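Local coordinates for hypothetical protein PH0495 (Pyrococcus horikoshii, PDB 1X3L) that catalyses the ATP-dependent phosphorylation of D-glycerate to 2-phosphoglycerate, and can also take phosphate from other nucleotides or pyrophosphate, at residues N268-S271 with C272-I275; D5-E8 with I9-L13. One frame throughout, in Å; residues are numbered along the deposited sequence.

Contact 1: residues N268-S271 with C272-I275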
ATOM      1  N   ASN A 268      -6.449  -0.638  -0.864  1.00 27.20           N
ATOM      2  CA  ASN A 268      -7.495   0.227  -0.355  1.00 27.59           C
ATOM      3  C   ASN A 268      -8.856  -0.285  -0.840  1.00 27.57           C
ATOM      4  O   ASN A 268      -9.808  -0.363  -0.067  1.00 27.54           O
ATOM      5  CB  ASN A 268      -7.243   1.661  -0.823  1.00 27.84           C
ATOM      6  CG  ASN A 268      -8.146   2.653  -0.142  1.00 29.72           C
ATOM      7  OD1 ASN A 268      -9.311   2.789  -0.501  1.00 29.37           O
ATOM      8  ND2 ASN A 268      -7.618   3.344   0.863  1.00 28.71           N
ATOM      9  N   SER A 269      -8.934  -0.651  -2.119  1.00 27.32           N
ATOM     10  CA  SER A 269     -10.172  -1.163  -2.703  1.00 27.56           C
ATOM     11  C   SER A 269     -10.662  -2.435  -2.000  1.00 27.01           C
ATOM     12  O   SER A 269     -11.857  -2.587  -1.724  1.00 24.64           O
ATOM     13  CB  SER A 269      -9.975  -1.456  -4.192  1.00 28.25           C
ATOM     14  OG  SER A 269     -11.145  -2.039  -4.744  1.00 29.52           O
ATOM     15  N   ILE A 270      -9.740  -3.347  -1.715  1.00 26.14           N
ATOM     16  CA  ILE A 270     -10.108  -4.588  -1.042  1.00 26.56           C
ATOM     17  C   ILE A 270     -10.631  -4.289   0.362  1.00 27.12           C
ATOM     18  O   ILE A 270     -11.558  -4.949   0.843  1.00 28.07           O
ATOM     19  CB  ILE A 270      -8.908  -5.574  -1.004  1.00 26.93           C
ATOM     20  CG1 ILE A 270      -8.720  -6.187  -2.400  1.00 25.44           C
ATOM     21  CG2 ILE A 270      -9.143  -6.674   0.022  1.00 24.74           C
ATOM     22  CD1 ILE A 270      -7.460  -7.007  -2.549  1.00 24.41           C
ATOM     23  N   SER A 271     -10.058  -3.280   1.013  1.00 25.50           N
ATOM     24  CA  SER A 271     -10.526  -2.919   2.346  1.00 26.43           C
ATOM     25  C   SER A 271     -11.888  -2.223   2.259  1.00 23.46           C
ATOM     26  O   SER A 271     -12.745  -2.422   3.120  1.00 26.43           O
ATOM     27  CB  SER A 271      -9.503  -2.027   3.065  1.00 24.29           C
ATOM     28  OG  SER A 271      -8.400  -2.799   3.526  1.00 24.56           O
ATOM     29  N   CYS A 272     -12.094  -1.421   1.218  1.00 23.58           N
ATOM     30  CA  CYS A 272     -13.374  -0.733   1.041  1.00 22.95           C
ATOM     31  C   CYS A 272     -14.481  -1.753   0.761  1.00 24.29           C
ATOM     32  O   CYS A 272     -15.624  -1.582   1.187  1.00 25.22           O
ATOM     33  CB  CYS A 272     -13.293   0.269  -0.117  1.00 25.06           C
ATOM     34  SG  CYS A 272     -12.288   1.758   0.232  1.00 25.54           S
ATOM     35  N   GLU A 273     -14.133  -2.819   0.046  1.00 24.20           N
ATOM     36  CA  GLU A 273     -15.104  -3.852  -0.277  1.00 25.67           C
ATOM     37  C   GLU A 273     -15.454  -4.625   0.993  1.00 25.59           C
ATOM     38  O   GLU A 273     -16.607  -5.016   1.192  1.00 24.65           O
ATOM     39  CB  GLU A 273     -14.545  -4.782  -1.361  1.00 24.25           C
ATOM     40  CG  GLU A 273     -14.267  -4.044  -2.668  1.00 25.70           C
ATOM     41  CD  GLU A 273     -13.594  -4.910  -3.725  1.00 29.95           C
ATOM     42  OE1 GLU A 273     -12.916  -5.892  -3.358  1.00 31.14           O
ATOM     43  OE2 GLU A 273     -13.728  -4.592  -4.927  1.00 32.30           O
ATOM     44  N   ALA A 274     -14.463  -4.826   1.858  1.00 24.22           N
ATOM     45  CA  ALA A 274     -14.694  -5.520   3.119  1.00 24.39           C
ATOM     46  C   ALA A 274     -15.679  -4.705   3.954  1.00 23.78           C
ATOM     47  O   ALA A 274     -16.521  -5.265   4.657  1.00 26.12           O
ATOM     48  CB  ALA A 274     -13.379  -5.702   3.879  1.00 25.19           C
ATOM     49  N   ILE A 275     -15.569  -3.380   3.872  1.00 24.79           N
ATOM     50  CA  ILE A 275     -16.464  -2.481   4.605  1.00 23.48           C
ATOM     51  C   ILE A 275     -17.887  -2.567   4.053  1.00 23.13           C
ATOM     52  O   ILE A 275     -18.853  -2.712   4.809  1.00 22.04           O
ATOM     53  CB  ILE A 275     -16.008  -1.000   4.493  1.00 23.15           C
ATOM     54  CG1 ILE A 275     -14.719  -0.776   5.291  1.00 25.97           C
ATOM     55  CG2 ILE A 275     -17.101  -0.076   5.007  1.00 20.64           C
ATOM     56  CD1 ILE A 275     -14.120   0.625   5.095  1.00 26.12           C
TER
HETATM   57  O   HOH W   1     -10.403  -4.541  -5.716  1.00 31.54           O

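Contact 2: residues D5-E8 with I9-L13. With EDO (1,2-ethanediol), chain C.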
ATOM      1  N   ASP A   5     -25.524   1.142  18.273  1.00 37.89           N
ATOM      2  CA  ASP A   5     -25.472   2.592  18.134  1.00 38.11           C
ATOM      3  C   ASP A   5     -24.713   2.807  16.826  1.00 35.53           C
ATOM      4  O   ASP A   5     -24.002   1.913  16.367  1.00 33.42           O
ATOM      5  CB  ASP A   5     -24.686   3.240  19.280  1.00 41.91           C
ATOM      6  CG  ASP A   5     -25.388   3.118  20.618  1.00 50.48           C
ATOM      7  OD1 ASP A   5     -26.623   3.312  20.671  1.00 52.54           O
ATOM      8  OD2 ASP A   5     -24.699   2.847  21.625  1.00 55.51           O
ATOM      9  N   ILE A   6     -24.850   3.984  16.231  1.00 31.90           N
ATOM     10  CA  ILE A   6     -24.164   4.251  14.979  1.00 31.54           C
ATOM     11  C   ILE A   6     -22.638   4.170  15.160  1.00 30.31           C
ATOM     12  O   ILE A   6     -21.919   3.804  14.231  1.00 30.90           O
ATOM     13  CB  ILE A   6     -24.592   5.637  14.405  1.00 28.83           C
ATOM     14  CG1 ILE A   6     -24.115   5.777  12.959  1.00 28.43           C
ATOM     15  CG2 ILE A   6     -24.045   6.772  15.278  1.00 30.12           C
ATOM     16  CD1 ILE A   6     -24.766   6.951  12.220  1.00 21.79           C
ATOM     17  N   ARG A   7     -22.151   4.481  16.360  1.00 28.55           N
ATOM     18  CA  ARG A   7     -20.715   4.434  16.637  1.00 28.18           C
ATOM     19  C   ARG A   7     -20.148   3.017  16.660  1.00 27.40           C
ATOM     20  O   ARG A   7     -19.044   2.784  16.160  1.00 23.14           O
ATOM     21  CB  ARG A   7     -20.393   5.133  17.957  1.00 32.42           C
ATOM     22  CG  ARG A   7     -18.910   5.111  18.306  1.00 38.20           C
ATOM     23  CD  ARG A   7     -18.550   6.252  19.231  1.00 41.97           C
ATOM     24  NE  ARG A   7     -18.951   7.522  18.635  1.00 43.73           N
ATOM     25  CZ  ARG A   7     -18.185   8.604  18.585  1.00 41.71           C
ATOM     26  NH1 ARG A   7     -16.961   8.581  19.102  1.00 41.71           N
ATOM     27  NH2 ARG A   7     -18.646   9.705  18.009  1.00 40.85           N
ATOM     28  N   GLU A   8     -20.885   2.074  17.244  1.00 25.89           N
ATOM     29  CA  GLU A   8     -20.422   0.690  17.273  1.00 26.31           C
ATOM     30  C   GLU A   8     -20.355   0.193  15.830  1.00 24.62           C
ATOM     31  O   GLU A   8     -19.442  -0.533  15.460  1.00 24.88           O
ATOM     32  CB  GLU A   8     -21.372  -0.203  18.084  1.00 26.57           C
ATOM     33  CG  GLU A   8     -21.188  -1.702  17.791  1.00 28.83           C
ATOM     34  CD  GLU A   8     -21.960  -2.615  18.747  1.00 28.48           C
ATOM     35  OE1 GLU A   8     -22.855  -2.125  19.463  1.00 28.58           O
ATOM     36  OE2 GLU A   8     -21.667  -3.830  18.776  1.00 30.80           O
ATOM     37  N   ILE A   9     -21.322   0.598  15.014  1.00 23.93           N
ATOM     38  CA  ILE A   9     -21.332   0.183  13.616  1.00 25.01           C
ATOM     39  C   ILE A   9     -20.095   0.728  12.913  1.00 26.08           C
ATOM     40  O   ILE A   9     -19.365  -0.013  12.247  1.00 26.09           O
ATOM     41  CB  ILE A   9     -22.593   0.681  12.889  1.00 23.21           C
ATOM     42  CG1 ILE A   9     -23.823  -0.039  13.444  1.00 24.97           C
ATOM     43  CG2 ILE A   9     -22.461   0.435  11.384  1.00 21.62           C
ATOM     44  CD1 ILE A   9     -25.153   0.509  12.941  1.00 22.59           C
ATOM     45  N   GLY A  10     -19.854   2.025  13.079  1.00 26.78           N
ATOM     46  CA  GLY A  10     -18.696   2.639  12.454  1.00 26.66           C
ATOM     47  C   GLY A  10     -17.389   1.966  12.847  1.00 26.65           C
ATOM     48  O   GLY A  10     -16.564   1.651  11.988  1.00 25.67           O
ATOM     49  N   LEU A  11     -17.190   1.745  14.143  1.00 26.20           N
ATOM     50  CA  LEU A  11     -15.959   1.109  14.611  1.00 27.29           C
ATOM     51  C   LEU A  11     -15.853  -0.338  14.129  1.00 26.74           C
ATOM     52  O   LEU A  11     -14.755  -0.845  13.878  1.00 25.15           O
ATOM     53  CB  LEU A  11     -15.875   1.192  16.137  1.00 26.50           C
ATOM     54  CG  LEU A  11     -15.704   2.629  16.655  1.00 28.27           C
ATOM     55  CD1 LEU A  11     -15.742   2.657  18.189  1.00 31.08           C
ATOM     56  CD2 LEU A  11     -14.389   3.190  16.153  1.00 29.24           C
ATOM     57  N   ARG A  12     -16.999  -0.997  13.985  1.00 25.55           N
ATOM     58  CA  ARG A  12     -17.031  -2.372  13.497  1.00 26.05           C
ATOM     59  C   ARG A  12     -16.538  -2.414  12.043  1.00 24.92           C
ATOM     60  O   ARG A  12     -15.791  -3.308  11.651  1.00 26.06           O
ATOM     61  CB  ARG A  12     -18.461  -2.920  13.580  1.00 26.77           C
ATOM     62  CG  ARG A  12     -18.605  -4.364  13.145  1.00 28.06           C
ATOM     63  CD  ARG A  12     -20.032  -4.882  13.345  1.00 26.28           C
ATOM     64  NE  ARG A  12     -20.205  -6.212  12.765  1.00 26.25           N
ATOM     65  CZ  ARG A  12     -19.950  -7.351  13.402  1.00 27.17           C
ATOM     66  NH1 ARG A  12     -19.515  -7.330  14.655  1.00 28.30           N
ATOM     67  NH2 ARG A  12     -20.128  -8.516  12.787  1.00 23.91           N
ATOM     68  N   LEU A  13     -16.957  -1.436  11.252  1.00 24.29           N
ATOM     69  CA  LEU A  13     -16.568  -1.353   9.848  1.00 23.99           C
ATOM     70  C   LEU A  13     -15.091  -0.968   9.708  1.00 24.22           C
ATOM     71  O   LEU A  13     -14.423  -1.388   8.766  1.00 22.42           O
ATOM     72  CB  LEU A  13     -17.464  -0.343   9.120  1.00 23.23           C
ATOM     73  CG  LEU A  13     -18.952  -0.722   9.094  1.00 25.79           C
ATOM     74  CD1 LEU A  13     -19.767   0.373   8.423  1.00 23.81           C
ATOM     75  CD2 LEU A  13     -19.134  -2.046   8.353  1.00 24.22           C
TER
HETATM   76  C1  EDO C 501     -13.746  -1.018  17.881  1.00 48.64           C
HETATM   77  O1  EDO C 501     -14.614  -2.064  17.401  1.00 45.06           O
HETATM   78  C2  EDO C 501     -12.403  -1.016  17.127  1.00 48.70           C
HETATM   79  O2  EDO C 501     -12.594  -0.800  15.715  1.00 47.81           O

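Contact 1: residues N268-S271 with C272-I275
Ser269 OG lies opposite its own backbone nitrogen (chi1 176°), while Glu273 turns CG back beside its backbone N (chi1 -62°) and then runs extended, so the hydroxyl and the carboxylate come to the same flank of the first turns of helix 268-281. Glu273 CG rests 3.0 Å from Ser269 O, the carbonyl that also accepts Glu273 N at 2.9 Å. The polar ends stay apart, with OE2 of Glu273 3.6 Å from OG of Ser269, and a water links them: it is 2.8 Å from Ser269 OG and gives a weak bond to Glu273 OE2. With an alanine here in place of Glu273, the water held by the serine hydroxyl is likely to lose its carboxylate mate, and the Ser269 carbonyl the methylene that covers it.

On the inner flank, Cys272 SG approaches Asn268 OD1 to 3.2 Å, beside the backbone bond from Cys272 N, which approaches Asn268 O in its carbonyl plane. Asn268 ND2 bonds the carbonyls of Val425 and Ser427, and Ser271 OG pairs with Ala17 O. The amide nitrogen is thus doubly held, whereas the buried OD1 has no hydrogen-bonding partner in the model and, within this turn, faces the polarisable sulfur of Cys272.

Contact 2: residues D5-E8 with I9-L13
The opening turns of helix 6-20, with Asp5 at the N-cap position, form this contact where the helix lies against strands 427-435 and 378-382 of the mixed sheet. Asp5 makes no capping bond with its carboxylate, but its carbonyl O accepts Ile9 N at 3.3 Å, beginning an i to i+4 series. Leu11 N continues it to Arg7 O at 2.9 Å, with the N-H nearly straight on the oxygen (170°), and Arg12 N reaches Glu8 O at the same length.

Arg7 and Leu11 lie side by side and point the same way: Arg7 CG, anti to its backbone N (chi1 180°), meets Leu11 CD1 at 4.0 Å. Leu11 CG in turn sits 3.4 Å from Arg7 O, and both side chains touch Ile380 of strand 378-382. Beyond CG the arginine bends at chi3, and its guanidinium forms a salt bridge with Asp382. Ile9 folds CG1 back over Asp5 O at 3.5 Å while its side chain packs on Ile432. O2 of 1,2-ethanediol, probably from the crystallisation liquor, donates a hydrogen bond to Leu11 O at 2.8 Å.

Glu8 and Arg12 are one turn apart, yet OE2 of Glu8 is 5.8 Å from NH1 of Arg12, so any attraction between them is likely to be only long-range. Arg12 makes its salt bridge to Glu278, which ties this helix to helix 268-281.

Overall arrangement
From the N terminus, contact 2 comes first, in the opening turns of helix 6-20, and it closes long before contact 1 begins at the start of helix 268-281. Each is a local turn within one helix, so neither closes a long loop, and the two follow in series without nesting or crossing. In space their centres are about 16 Å apart, and they meet where Ile275 CG1 lies 3.5 Å from Leu13 O. Both helices lie against the mixed sheet, with Leu13 and Ile275 sharing Ile430 of strand 427-435. The N-terminal helix is thereby joined to a sheet whose strands come from the later part of the chain.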